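Local coordinates for protein hydrogenase maturation protease HycI (Thermococcus kodakarensis KOD1, PDB 5ZBY) that probably cleaves the C-terminal extension of a [NiFe] hydrogenase large subunit during enzyme maturation, at residues 45-50 and 63-68; 57-62 and 109-114; 24-29 and 138-143; 34-39 and 143-148; 2-7 and 152-157. One frame throughout, in Å; residues are numbered along the deposited sequence.

Contact 1: 45-50 and 63-68; sequences DVLILN and AAFKPD
Leu47 on strand 46-50 and Phe65, at the C-terminal end of helix 59-64, bring their CA atoms to 7.7 Å, while Val46 and Pro67 are 8.6 Å apart. The contact is carried by one ring. Phe65 lays a face over Leu47 CB, which is 3.7 Å from the ring centroid and only 7° off the ring normal. This is a CH-pi contact near the ring centre. Farther along the leucine, Leu47 CD2 reaches Phe65 CD1 at 4.1 Å. The outer end of the ring meets backbone. Phe65 CE2 is 3.4 Å from Asp45 O, which lies at the ring edge near its plane. Phe65 CZ is 3.7 Å from Leu47 N and also touches Val46 C. Phe65 CG stands anti to its own backbone N (chi1 -161°), and this carries the ring off the helix end and onto the strand. The arrangement belongs to a beta-alpha-beta crossover. Strand 46-50, outermost in the sheet, leads through helix 59-64 to parallel strand 69-75, with strand 14-18 lying between the two. Leu47 points to the helix side of this unit. Val46 points away from Phe65 and packs on Val41. Lys66 is where the chain leaves helical geometry, with positive phi, and Lys66 N bonds Ala63 O at 3.0 Å. The Phe65 ring also packs on Val15 of the neighbouring strand. Arg13 holds Phe65 twice, through a cation-pi contact with the ring and a hydrogen bond from Arg13 NE to Phe65 O.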
# COMPACT_ATOMS: atom_id res chain seq x y z
N ASP A 45 11.23 12.85 6.19
CA ASP A 45 10.72 12.98 4.82
C ASP A 45 9.71 11.88 4.51
O ASP A 45 9.14 11.90 3.42
CB ASP A 45 11.83 12.86 3.81
CG ASP A 45 12.86 13.98 3.96
OD1 ASP A 45 14.04 13.65 4.17
OD2 ASP A 45 12.48 15.16 3.83
N VAL A 46 9.48 10.97 5.45
CA VAL A 46 8.56 9.85 5.16
C VAL A 46 7.45 9.78 6.21
O VAL A 46 7.72 9.86 7.42
CB VAL A 46 9.32 8.53 5.13
CG1 VAL A 46 8.33 7.34 4.97
CG2 VAL A 46 10.34 8.49 4.00
N LEU A 47 6.20 9.62 5.76
CA LEU A 47 5.06 9.41 6.61
C LEU A 47 4.50 8.01 6.35
O LEU A 47 4.22 7.70 5.19
CB LEU A 47 4.01 10.46 6.35
CG LEU A 47 2.64 10.30 6.98
CD1 LEU A 47 2.74 10.27 8.53
CD2 LEU A 47 1.66 11.35 6.50
N ILE A 48 4.34 7.21 7.40
CA ILE A 48 3.72 5.87 7.30
C ILE A 48 2.36 5.92 7.98
O ILE A 48 2.23 6.33 9.15
CB ILE A 48 4.59 4.80 7.97
CG1 ILE A 48 6.07 4.90 7.58
CG2 ILE A 48 4.00 3.38 7.66
CD1 ILE A 48 6.32 4.54 6.13
N LEU A 49 1.33 5.52 7.26
CA LEU A 49 -0.02 5.51 7.79
C LEU A 49 -0.63 4.12 7.72
O LEU A 49 -0.50 3.41 6.70
CB LEU A 49 -0.92 6.43 6.98
CG LEU A 49 -0.61 7.91 7.03
CD1 LEU A 49 -1.49 8.63 6.02
CD2 LEU A 49 -0.86 8.41 8.48
N ASN A 50 -1.30 3.73 8.79
CA ASN A 50 -2.19 2.57 8.78
C ASN A 50 -3.59 3.10 8.49
O ASN A 50 -4.20 3.78 9.33
CB ASN A 50 -2.11 1.83 10.13
CG ASN A 50 -3.05 0.63 10.20
OD1 ASN A 50 -4.01 0.49 9.43
ND2 ASN A 50 -2.76 -0.25 11.15
N ALA A 63 -2.34 14.92 1.93
CA ALA A 63 -2.05 16.06 1.08
C ALA A 63 -1.20 17.04 1.87
O ALA A 63 -0.30 17.69 1.28
CB ALA A 63 -3.32 16.70 0.61
N ALA A 64 -1.40 17.08 3.19
CA ALA A 64 -0.74 18.11 4.00
C ALA A 64 0.73 17.79 4.13
O ALA A 64 1.51 18.65 4.45
CB ALA A 64 -1.37 18.21 5.36
N PHE A 65 1.12 16.55 3.88
CA PHE A 65 2.51 16.14 3.94
C PHE A 65 3.30 16.54 2.71
O PHE A 65 4.48 16.41 2.68
CB PHE A 65 2.63 14.64 4.17
CG PHE A 65 3.96 14.18 4.69
CD1 PHE A 65 4.33 14.37 5.98
CD2 PHE A 65 4.83 13.51 3.86
CE1 PHE A 65 5.53 13.93 6.44
CE2 PHE A 65 6.03 13.06 4.31
CZ PHE A 65 6.38 13.27 5.60
N LYS A 66 2.62 17.03 1.69
CA LYS A 66 3.26 17.41 0.45
C LYS A 66 4.11 16.33 -0.19
O LYS A 66 5.28 16.50 -0.34
CB LYS A 66 4.04 18.71 0.59
CG LYS A 66 3.14 19.91 0.72
CD LYS A 66 3.93 21.19 0.91
CE LYS A 66 3.95 22.05 -0.33
NZ LYS A 66 5.13 21.75 -1.18
N PRO A 67 3.50 15.19 -0.51
CA PRO A 67 4.30 14.10 -1.02
C PRO A 67 4.76 14.30 -2.47
O PRO A 67 4.08 14.96 -3.25
CB PRO A 67 3.31 12.88 -0.94
CG PRO A 67 1.98 13.56 -1.15
CD PRO A 67 2.08 14.88 -0.40
N ASP A 68 5.87 13.63 -2.77
CA ASP A 68 6.37 13.43 -4.12
C ASP A 68 5.84 12.09 -4.63
O ASP A 68 5.61 11.94 -5.83
CB ASP A 68 7.89 13.42 -4.14
CG ASP A 68 8.47 14.79 -3.71
OD1 ASP A 68 7.97 15.80 -4.23
OD2 ASP A 68 9.35 14.79 -2.84

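Contact 2: 57-62 and 109-114; sequences SYVGKI and ASYIKE
Val59 and Ile112 face each other with CA atoms 6.5 Å apart, where the first turn of helix 59-64 meets the middle of helix 105-116. Ile112 sits against both Val59 and Ile62. Its CG1 stands anti to the carbonyl carbon (chi1 -63°) and extends to the other helix. There Ile112 CG1 meets Val59 CG1 at 4.0 Å, and Ile112 CD1 meets Ile62 CD1 at 3.9 Å, the two isoleucines crossing at about a right angle. The other branch, Ile112 CG2, touches Ile62 CG2 at 4.0 Å. Tyr111 closes the outer side. Its CE2 lies 3.9 Å from Val59 CG2, these two side chains also crossing at about a right angle. Side by side, both helices form one helical layer of an alpha-beta-alpha sandwich: Ile62 and Ile112 both rest on Val70, and Ile112 also reaches Phe72 and Ile120. With an alanine here, both branches of Ile112 would be gone; Ile62 would probably lose its partner on helix 105-116, and Val59 would keep only Tyr111 within the two segments. All side-chain contacts between the segments are between carbon atoms, so the hold is likely to depend on close fit and exclusion of water.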
# COMPACT_ATOMS: atom_id res chain seq x y z
N SER A 57 -10.31 8.40 4.28
CA SER A 57 -10.29 9.22 5.51
C SER A 57 -8.96 9.91 5.81
O SER A 57 -8.90 10.76 6.71
CB SER A 57 -10.65 8.38 6.73
OG SER A 57 -11.89 7.68 6.57
N TYR A 58 -7.90 9.57 5.09
CA TYR A 58 -6.58 10.14 5.32
C TYR A 58 -6.10 11.12 4.24
O TYR A 58 -4.96 11.57 4.30
CB TYR A 58 -5.56 8.99 5.51
CG TYR A 58 -5.92 8.13 6.70
CD1 TYR A 58 -5.28 8.33 7.92
CD2 TYR A 58 -6.91 7.13 6.61
CE1 TYR A 58 -5.60 7.60 9.03
CE2 TYR A 58 -7.23 6.35 7.74
CZ TYR A 58 -6.60 6.59 8.95
OH TYR A 58 -6.90 5.87 10.09
N VAL A 59 -6.96 11.48 3.30
CA VAL A 59 -6.50 12.28 2.17
C VAL A 59 -5.99 13.64 2.63
O VAL A 59 -4.99 14.09 2.13
CB VAL A 59 -7.57 12.47 1.08
CG1 VAL A 59 -7.85 11.10 0.39
CG2 VAL A 59 -8.84 13.00 1.65
N GLY A 60 -6.62 14.19 3.65
CA GLY A 60 -6.17 15.46 4.20
C GLY A 60 -4.75 15.38 4.72
O GLY A 60 -3.89 16.22 4.36
N LYS A 61 -4.50 14.41 5.55
CA LYS A 61 -3.21 14.29 6.11
C LYS A 61 -2.22 13.93 5.03
O LYS A 61 -1.14 14.42 5.03
CB LYS A 61 -3.20 13.19 7.13
CG LYS A 61 -2.06 13.22 8.08
CD LYS A 61 -2.29 12.34 9.28
CE LYS A 61 -1.13 12.40 10.25
NZ LYS A 61 -1.38 13.22 11.45
N ILE A 62 -2.61 13.14 4.06
CA ILE A 62 -1.68 12.82 3.00
C ILE A 62 -1.33 14.09 2.22
O ILE A 62 -0.14 14.36 1.94
CB ILE A 62 -2.25 11.71 2.05
CG1 ILE A 62 -2.36 10.38 2.81
CG2 ILE A 62 -1.34 11.55 0.85
CD1 ILE A 62 -3.34 9.37 2.12
N ALA A 109 -6.86 7.97 -5.10
CA ALA A 109 -5.59 8.28 -5.73
C ALA A 109 -5.67 9.47 -6.69
O ALA A 109 -4.76 10.29 -6.73
CB ALA A 109 -5.06 7.00 -6.48
N SER A 110 -6.76 9.54 -7.47
CA SER A 110 -6.96 10.66 -8.40
C SER A 110 -7.12 11.99 -7.64
O SER A 110 -6.57 13.01 -8.04
CB SER A 110 -8.19 10.44 -9.28
OG SER A 110 -8.04 9.25 -10.07
N TYR A 111 -7.91 11.95 -6.57
CA TYR A 111 -8.02 13.17 -5.74
C TYR A 111 -6.67 13.60 -5.15
O TYR A 111 -6.27 14.77 -5.26
CB TYR A 111 -9.02 12.92 -4.62
CG TYR A 111 -9.15 14.08 -3.67
CD1 TYR A 111 -9.92 15.18 -4.00
CD2 TYR A 111 -8.52 14.06 -2.44
CE1 TYR A 111 -10.05 16.25 -3.14
CE2 TYR A 111 -8.64 15.15 -1.56
CZ TYR A 111 -9.42 16.23 -1.92
OH TYR A 111 -9.56 17.31 -1.06
N ILE A 112 -5.95 12.66 -4.54
CA ILE A 112 -4.63 12.99 -3.98
C ILE A 112 -3.67 13.60 -5.03
O ILE A 112 -3.03 14.64 -4.78
CB ILE A 112 -3.96 11.75 -3.33
CG1 ILE A 112 -4.80 11.28 -2.13
CG2 ILE A 112 -2.47 12.11 -2.99
CD1 ILE A 112 -4.43 9.91 -1.55
N LYS A 113 -3.63 13.01 -6.22
CA LYS A 113 -2.71 13.47 -7.25
C LYS A 113 -3.12 14.85 -7.76
O LYS A 113 -2.27 15.71 -8.02
CB LYS A 113 -2.63 12.45 -8.44
CG LYS A 113 -1.59 12.91 -9.42
CD LYS A 113 -1.20 11.85 -10.41
CE LYS A 113 0.01 12.33 -11.17
NZ LYS A 113 0.54 11.29 -12.11
N GLU A 114 -4.42 15.08 -7.85
CA GLU A 114 -4.88 16.40 -8.29
C GLU A 114 -4.41 17.44 -7.29
O GLU A 114 -3.87 18.48 -7.69
CB GLU A 114 -6.39 16.45 -8.42
CG GLU A 114 -6.89 17.59 -9.34
CD GLU A 114 -6.73 18.98 -8.72
OE1 GLU A 114 -6.91 19.09 -7.49
OE2 GLU A 114 -6.46 19.95 -9.47

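Contact 3: 24-29 and 138-143; sequences RGDDAF and ELIKER
Ile140 meets Asp26 and Phe29 with different branches. Its CG1 lies against the aspartate carboxylate, with Ile140 CG1 3.2 Å from Asp26 OD1 and 3.3 Å from Asp26 CG. Its CG2 touches the root of the phenylalanine, Ile140 CG2 to Phe29 CB being 3.9 Å. Both pairs of side chains cross at about a right angle. One turn on, the edge of the Phe29 ring points at the helix backbone. Phe29 CE1 is 3.9 Å from Arg143 C, which lies in the ring plane. Phe29 has CG anti to its backbone N (chi1 178°), and this turns the ring edge-on toward the helix backbone.

The next shell fixes these groups. Asp26 OD2 is held by the backbone N of Gly128 and of Ser129, while Asp26 OD1 is bonded to Ser137 OG, which also accepts from Ile140 N and so ties the carboxylate to the start of the helix. The Phe29 ring packs on Val73, Cys125 and Phe85 of the sheet. Farther out, Arg24 pairs with Asp27: Arg24 NE and NH2 each reach Asp27 OD2 at 3.0 Å, with Asp27 OD2 in the guanidinium plane. On the helix, Arg143 NH2 meets the syn lone pair of Glu142 OE2 at 2.7 Å.

The loop after strand 14-18 is thus joined to helix 138-156 by the packing of Ile140 and Phe29 and, through Ser137, by a buried carboxylate. Its polar needs are met by backbone amides and a serine, so an aliphatic side chain can lie directly against it.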
# COMPACT_ATOMS: atom_id res chain seq x y z
N ARG A 24 -8.87 -10.22 9.24
CA ARG A 24 -9.47 -10.82 8.06
C ARG A 24 -8.49 -11.67 7.25
O ARG A 24 -8.40 -11.53 6.05
CB ARG A 24 -10.16 -9.79 7.17
CG ARG A 24 -11.39 -10.35 6.48
CD ARG A 24 -12.30 -9.26 5.95
NE ARG A 24 -11.65 -8.46 4.92
CZ ARG A 24 -11.88 -7.17 4.73
NH1 ARG A 24 -12.76 -6.54 5.49
NH2 ARG A 24 -11.25 -6.51 3.77
N GLY A 25 -7.74 -12.51 7.94
CA GLY A 25 -6.80 -13.42 7.32
C GLY A 25 -5.74 -12.71 6.52
O GLY A 25 -5.16 -11.75 6.98
N ASP A 26 -5.49 -13.17 5.30
CA ASP A 26 -4.42 -12.56 4.49
C ASP A 26 -4.70 -11.10 4.14
O ASP A 26 -3.79 -10.41 3.66
CB ASP A 26 -4.23 -13.36 3.21
CG ASP A 26 -3.61 -14.74 3.47
OD1 ASP A 26 -2.93 -14.92 4.49
OD2 ASP A 26 -3.71 -15.59 2.56
N ASP A 27 -5.93 -10.62 4.33
CA ASP A 27 -6.23 -9.17 4.16
C ASP A 27 -5.52 -8.31 5.20
O ASP A 27 -5.54 -7.07 5.08
CB ASP A 27 -7.74 -8.92 4.23
CG ASP A 27 -8.39 -8.97 2.87
OD1 ASP A 27 -7.66 -9.08 1.86
OD2 ASP A 27 -9.64 -8.87 2.79
N ALA A 28 -4.84 -8.93 6.15
CA ALA A 28 -4.01 -8.15 7.08
C ALA A 28 -2.78 -7.58 6.38
O ALA A 28 -2.10 -6.73 6.92
CB ALA A 28 -3.56 -8.99 8.24
N PHE A 29 -2.45 -8.11 5.20
CA PHE A 29 -1.15 -7.79 4.57
C PHE A 29 -0.71 -6.31 4.67
O PHE A 29 0.37 -6.03 5.18
CB PHE A 29 -1.18 -8.18 3.10
CG PHE A 29 0.08 -7.83 2.37
CD1 PHE A 29 1.22 -8.58 2.55
CD2 PHE A 29 0.10 -6.76 1.51
CE1 PHE A 29 2.42 -8.23 1.90
CE2 PHE A 29 1.28 -6.42 0.84
CZ PHE A 29 2.44 -7.18 1.05
N GLU A 138 1.04 -17.74 7.43
CA GLU A 138 2.47 -17.61 7.65
C GLU A 138 3.12 -16.98 6.45
O GLU A 138 3.98 -16.10 6.59
CB GLU A 138 3.09 -18.99 7.89
CG GLU A 138 2.45 -19.71 9.05
CD GLU A 138 2.67 -18.96 10.35
OE1 GLU A 138 3.81 -18.49 10.57
OE2 GLU A 138 1.72 -18.83 11.14
N LEU A 139 2.70 -17.41 5.27
CA LEU A 139 3.28 -16.92 4.02
C LEU A 139 3.07 -15.41 3.86
O LEU A 139 4.00 -14.69 3.59
CB LEU A 139 2.68 -17.68 2.82
CG LEU A 139 3.11 -17.17 1.43
CD1 LEU A 139 4.60 -17.10 1.32
CD2 LEU A 139 2.54 -18.18 0.39
N ILE A 140 1.86 -14.94 4.07
CA ILE A 140 1.57 -13.53 3.98
C ILE A 140 2.31 -12.74 5.03
O ILE A 140 2.71 -11.66 4.76
CB ILE A 140 0.06 -13.26 4.01
CG1 ILE A 140 -0.60 -13.67 2.70
CG2 ILE A 140 -0.29 -11.82 4.32
CD1 ILE A 140 0.18 -13.40 1.47
N LYS A 141 2.44 -13.26 6.23
CA LYS A 141 3.25 -12.56 7.23
C LYS A 141 4.67 -12.43 6.76
O LYS A 141 5.30 -11.35 6.94
CB LYS A 141 3.23 -13.28 8.59
CG LYS A 141 1.89 -13.23 9.27
CD LYS A 141 1.91 -14.01 10.59
CE LYS A 141 1.19 -15.33 10.48
NZ LYS A 141 1.09 -15.95 11.83
N GLU A 142 5.19 -13.49 6.16
CA GLU A 142 6.58 -13.45 5.70
C GLU A 142 6.73 -12.45 4.54
O GLU A 142 7.74 -11.74 4.45
CB GLU A 142 7.05 -14.87 5.32
CG GLU A 142 8.48 -14.92 4.80
CD GLU A 142 8.56 -14.74 3.29
OE1 GLU A 142 7.64 -15.21 2.59
OE2 GLU A 142 9.55 -14.12 2.82
N ARG A 143 5.72 -12.39 3.67
CA ARG A 143 5.75 -11.50 2.52
C ARG A 143 5.65 -10.05 3.00
O ARG A 143 6.30 -9.16 2.45
CB ARG A 143 4.60 -11.84 1.53
CG ARG A 143 4.78 -13.18 0.75
CD ARG A 143 5.87 -13.09 -0.33
NE ARG A 143 7.19 -13.23 0.26
CZ ARG A 143 8.33 -13.10 -0.41
NH1 ARG A 143 8.30 -12.84 -1.71
NH2 ARG A 143 9.50 -13.23 0.22

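Contact 4: 34-39 and 143-148; sequences AERLKE and RAERLA
Arg36 and Glu145 form the charged part of the contact. Arg36 NE reaches the syn lone pair of Glu145 OE2 at 2.7 Å, with an N-H...O angle of 154°. Arg36 NH2 meets the same oxygen at 2.9 Å. The arginine thus grips side-on with two nitrogens on one atom, and Glu145 OE2 lies in the guanidinium plane. A weak bond runs from Arg36 NE to Glu145 OE1. The arginine chain is bent at chi2 (66°), which swings its end across to the other helix. Arg36 NH1 adds a bond to Glu39 OE1 at 2.9 Å, so one guanidinium serves two carboxylates in a salt-bridge network. Glu149 brings a further like charge close to Glu145 OE2, and Arg36 probably also offsets their repulsion. With a methionine in place of Arg36, Glu145 and Glu39 would probably lose their shared counter-charge, and the Glu145 carboxylate would be free to turn.

The apolar part lies beneath the charges. Ala148 CB fits against the stem of the arginine, 3.6 Å from Arg36 CG. It also lies 4.0 Å from Leu37 CG. Leu37 CD2 reaches past the methyl group to within 3.4 Å of Ala148 O. A small residue at this point lets the backbones come close, with Leu37 and Ala148 CA atoms 5.5 Å apart.

The short helical segments approach to 9.0 Å and cross at -42°, running in roughly the same direction. Two such helices on one face of a sheet, with helices 59-64 and 105-116 on the other, are typical of a three-layer alpha-beta-alpha fold.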
# COMPACT_ATOMS: atom_id res chain seq x y z
N ALA A 34 2.53 -1.74 7.06
CA ALA A 34 2.59 -0.40 7.60
C ALA A 34 3.15 -0.49 9.01
O ALA A 34 4.02 0.32 9.38
CB ALA A 34 1.22 0.27 7.59
N GLU A 35 2.69 -1.47 9.80
CA GLU A 35 3.09 -1.41 11.21
C GLU A 35 4.54 -1.78 11.30
O GLU A 35 5.29 -1.18 12.09
CB GLU A 35 2.21 -2.32 12.09
CG GLU A 35 0.82 -1.71 12.25
CD GLU A 35 0.86 -0.38 13.00
OE1 GLU A 35 1.58 -0.30 14.02
OE2 GLU A 35 0.21 0.60 12.56
N ARG A 36 4.99 -2.64 10.40
CA ARG A 36 6.38 -3.01 10.46
C ARG A 36 7.23 -1.84 9.98
O ARG A 36 8.32 -1.59 10.54
CB ARG A 36 6.63 -4.26 9.63
CG ARG A 36 8.09 -4.67 9.62
CD ARG A 36 8.55 -5.10 11.02
NE ARG A 36 9.84 -5.79 10.95
CZ ARG A 36 10.86 -5.55 11.75
NH1 ARG A 36 10.76 -4.65 12.73
NH2 ARG A 36 11.99 -6.23 11.60
N LEU A 37 6.74 -1.06 9.01
CA LEU A 37 7.55 0.03 8.51
C LEU A 37 7.73 1.07 9.61
O LEU A 37 8.78 1.74 9.67
CB LEU A 37 6.94 0.68 7.28
CG LEU A 37 7.19 -0.10 5.99
CD1 LEU A 37 6.31 0.46 4.86
CD2 LEU A 37 8.71 0.00 5.67
N LYS A 38 6.74 1.18 10.49
CA LYS A 38 6.84 2.19 11.56
C LYS A 38 8.01 1.88 12.50
O LYS A 38 8.58 2.78 13.14
CB LYS A 38 5.53 2.28 12.34
CG LYS A 38 4.42 3.07 11.62
CD LYS A 38 3.12 2.97 12.41
CE LYS A 38 1.91 3.51 11.66
NZ LYS A 38 1.75 4.97 11.69
N GLU A 39 8.40 0.61 12.55
CA GLU A 39 9.48 0.17 13.43
C GLU A 39 10.82 0.33 12.74
O GLU A 39 11.85 0.41 13.40
CB GLU A 39 9.29 -1.30 13.83
CG GLU A 39 8.00 -1.56 14.59
CD GLU A 39 7.77 -3.02 14.91
OE1 GLU A 39 8.46 -3.90 14.35
OE2 GLU A 39 6.88 -3.28 15.75
N ARG A 143 5.72 -12.39 3.67
CA ARG A 143 5.75 -11.50 2.52
C ARG A 143 5.65 -10.05 3.00
O ARG A 143 6.30 -9.16 2.45
CB ARG A 143 4.60 -11.84 1.53
CG ARG A 143 4.78 -13.18 0.75
CD ARG A 143 5.87 -13.09 -0.33
NE ARG A 143 7.19 -13.23 0.26
CZ ARG A 143 8.33 -13.10 -0.41
NH1 ARG A 143 8.30 -12.84 -1.71
NH2 ARG A 143 9.50 -13.23 0.22
N ALA A 144 4.83 -9.80 4.03
CA ALA A 144 4.73 -8.42 4.58
C ALA A 144 6.06 -8.00 5.17
O ALA A 144 6.52 -6.87 4.94
CB ALA A 144 3.64 -8.33 5.63
N GLU A 145 6.69 -8.91 5.91
CA GLU A 145 7.98 -8.58 6.55
C GLU A 145 9.02 -8.32 5.44
O GLU A 145 9.81 -7.37 5.50
CB GLU A 145 8.42 -9.72 7.49
CG GLU A 145 9.76 -9.51 8.16
CD GLU A 145 9.73 -8.41 9.21
OE1 GLU A 145 8.65 -8.15 9.81
OE2 GLU A 145 10.80 -7.80 9.45
N ARG A 146 9.01 -9.16 4.42
CA ARG A 146 9.91 -8.98 3.29
C ARG A 146 9.71 -7.64 2.56
O ARG A 146 10.69 -6.89 2.32
CB ARG A 146 9.74 -10.16 2.33
CG ARG A 146 10.58 -10.08 1.09
CD ARG A 146 12.05 -9.99 1.46
NE ARG A 146 12.90 -10.13 0.29
CZ ARG A 146 14.21 -9.99 0.31
NH1 ARG A 146 14.83 -9.71 1.46
NH2 ARG A 146 14.91 -10.14 -0.81
N LEU A 147 8.47 -7.28 2.26
CA LEU A 147 8.22 -5.99 1.60
C LEU A 147 8.61 -4.82 2.50
O LEU A 147 9.13 -3.80 2.03
CB LEU A 147 6.74 -5.85 1.18
CG LEU A 147 6.44 -4.52 0.47
CD1 LEU A 147 7.20 -4.34 -0.84
CD2 LEU A 147 4.93 -4.48 0.24
N ALA A 148 8.31 -4.93 3.80
CA ALA A 148 8.70 -3.82 4.70
C ALA A 148 10.21 -3.68 4.72
O ALA A 148 10.71 -2.56 4.73
CB ALA A 148 8.16 -4.03 6.11

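Contact 5: 2-7 and 152-157; sequences SVLEDV and AEILKN
Ile154 puts its CD1 methyl between Leu4 and Glu5 of the N-terminal helix. Ile154 CD1 is 3.7 Å from Leu4 CG and 3.8 Å from Leu4 CD2. The same methyl lies 3.8 Å from Glu5 CG, and Ile154 CG1 is 3.9 Å from that carbon. The glutamate thus takes part with its aliphatic stem and not with its charge. Ile154 CG1 is anti to the carbonyl carbon (chi1 -69°), which directs the longer branch of the isoleucine toward helix 3-8. Leu4 and Ile154 cross obliquely. The backbones are nearest at Glu5 and Ile154, whose CA atoms are 6.7 Å apart.

The polar end of Glu5 is turned back along its own helix. Ser2 N donates to Glu5 OE1 at 2.8 Å, meeting it from above the carboxylate plane. In return Glu5 N makes a weak bond to Ser2 OG at 3.4 Å. This pair of bonds ties the first modelled residue to the start of the helix and probably steadies the glutamate stem against Ile154.

The contact joins the two ends of the modelled chain. Leu4 and Val7 rest on strand 119-125, through Ile123 and Val121. Ile154 also touches Phe8 at the end of the short helix. Its neighbour Leu155 packs on Ile14 and Ile16 of strand 14-18, so the last turns of helix 138-156 lie beside helix 3-8 over the same sheet.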
# COMPACT_ATOMS: atom_id res chain seq x y z
N SER A 2 16.12 -2.75 -8.89
CA SER A 2 14.84 -3.42 -8.89
C SER A 2 13.78 -2.46 -9.34
O SER A 2 14.00 -1.29 -9.38
CB SER A 2 14.53 -3.94 -7.50
OG SER A 2 14.71 -2.93 -6.54
N VAL A 3 12.63 -2.97 -9.72
CA VAL A 3 11.55 -2.12 -10.15
C VAL A 3 11.00 -1.29 -8.97
O VAL A 3 10.48 -0.22 -9.14
CB VAL A 3 10.41 -2.97 -10.66
CG1 VAL A 3 10.05 -3.98 -9.59
CG2 VAL A 3 9.23 -2.12 -11.05
N LEU A 4 11.11 -1.83 -7.79
CA LEU A 4 10.73 -1.13 -6.57
C LEU A 4 11.59 0.14 -6.40
O LEU A 4 11.07 1.26 -6.18
CB LEU A 4 10.89 -2.05 -5.38
CG LEU A 4 10.28 -1.58 -4.06
CD1 LEU A 4 8.77 -1.40 -4.20
CD2 LEU A 4 10.61 -2.55 -2.93
N GLU A 5 12.89 -0.05 -6.58
CA GLU A 5 13.85 1.01 -6.39
C GLU A 5 13.52 2.13 -7.37
O GLU A 5 13.58 3.28 -7.06
CB GLU A 5 15.29 0.50 -6.60
CG GLU A 5 15.93 -0.24 -5.43
CD GLU A 5 17.18 -1.05 -5.80
OE1 GLU A 5 17.46 -1.21 -6.98
OE2 GLU A 5 17.88 -1.56 -4.92
N ASP A 6 13.16 1.76 -8.56
CA ASP A 6 12.78 2.70 -9.58
C ASP A 6 11.58 3.51 -9.15
O ASP A 6 11.52 4.71 -9.42
CB ASP A 6 12.45 1.97 -10.89
CG ASP A 6 13.69 1.38 -11.58
OD1 ASP A 6 14.83 1.76 -11.23
OD2 ASP A 6 13.52 0.53 -12.49
N VAL A 7 10.61 2.83 -8.54
CA VAL A 7 9.43 3.51 -8.03
C VAL A 7 9.82 4.67 -7.10
O VAL A 7 9.25 5.76 -7.18
CB VAL A 7 8.48 2.57 -7.26
CG1 VAL A 7 7.30 3.36 -6.71
CG2 VAL A 7 7.99 1.45 -8.15
N ALA A 152 12.18 -0.47 3.55
CA ALA A 152 13.00 0.26 4.55
C ALA A 152 14.43 0.41 4.09
O ALA A 152 15.08 1.42 4.36
CB ALA A 152 12.97 -0.42 5.90
N GLU A 153 14.93 -0.60 3.39
CA GLU A 153 16.33 -0.54 2.98
C GLU A 153 16.44 0.49 1.88
O GLU A 153 17.38 1.28 1.86
CB GLU A 153 16.84 -1.90 2.51
CG GLU A 153 18.23 -1.87 1.92
CD GLU A 153 19.31 -1.96 2.97
OE1 GLU A 153 19.09 -2.64 4.00
OE2 GLU A 153 20.39 -1.35 2.78
N ILE A 154 15.45 0.60 1.01
CA ILE A 154 15.47 1.73 0.09
C ILE A 154 15.43 3.08 0.84
O ILE A 154 16.27 3.95 0.62
CB ILE A 154 14.32 1.66 -0.90
CG1 ILE A 154 14.53 0.51 -1.88
CG2 ILE A 154 14.17 3.00 -1.63
CD1 ILE A 154 13.31 0.17 -2.73
N LEU A 155 14.51 3.25 1.77
CA LEU A 155 14.30 4.53 2.43
C LEU A 155 15.43 5.00 3.35
O LEU A 155 15.71 6.19 3.46
CB LEU A 155 13.01 4.49 3.22
CG LEU A 155 11.71 4.40 2.46
CD1 LEU A 155 10.57 4.48 3.42
CD2 LEU A 155 11.58 5.44 1.39
N LYS A 156 16.02 4.07 4.05
CA LYS A 156 17.14 4.39 4.90
C LYS A 156 18.28 4.89 4.04
O LYS A 156 19.15 5.60 4.51
CB LYS A 156 17.60 3.17 5.67
N ASN A 157 18.25 4.48 2.78
CA ASN A 157 19.33 4.68 1.83
C ASN A 157 19.18 6.01 1.14
O ASN A 157 18.59 6.91 1.68
CB ASN A 157 19.30 3.58 0.79
CG ASN A 157 20.30 2.48 1.06
OD1 ASN A 157 21.25 2.67 1.79
ND2 ASN A 157 20.07 1.33 0.46

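How the contacts relate
The five contacts lie around one mixed sheet. Contacts 1 and 2 share helix 59-64, touch each other and have centres about 10 Å apart; their segments alternate along the chain. Contacts 3, 4 and 5 follow helix 138-156 from start to end. Contact 4 is about 11 Å from contact 3, with Arg143 in both, and about 13 Å from contact 5, centre to centre. Contacts 2 and 4, with centres about 22 Å apart, lie in the two helical layers on opposite faces of the sheet. Contact 1 also touches contact 4, where Ile48 O probably bonds Lys38 NZ of helix 29-40. Contact 5 pairs the chain ends. The C-terminal helix thus ties early parts together.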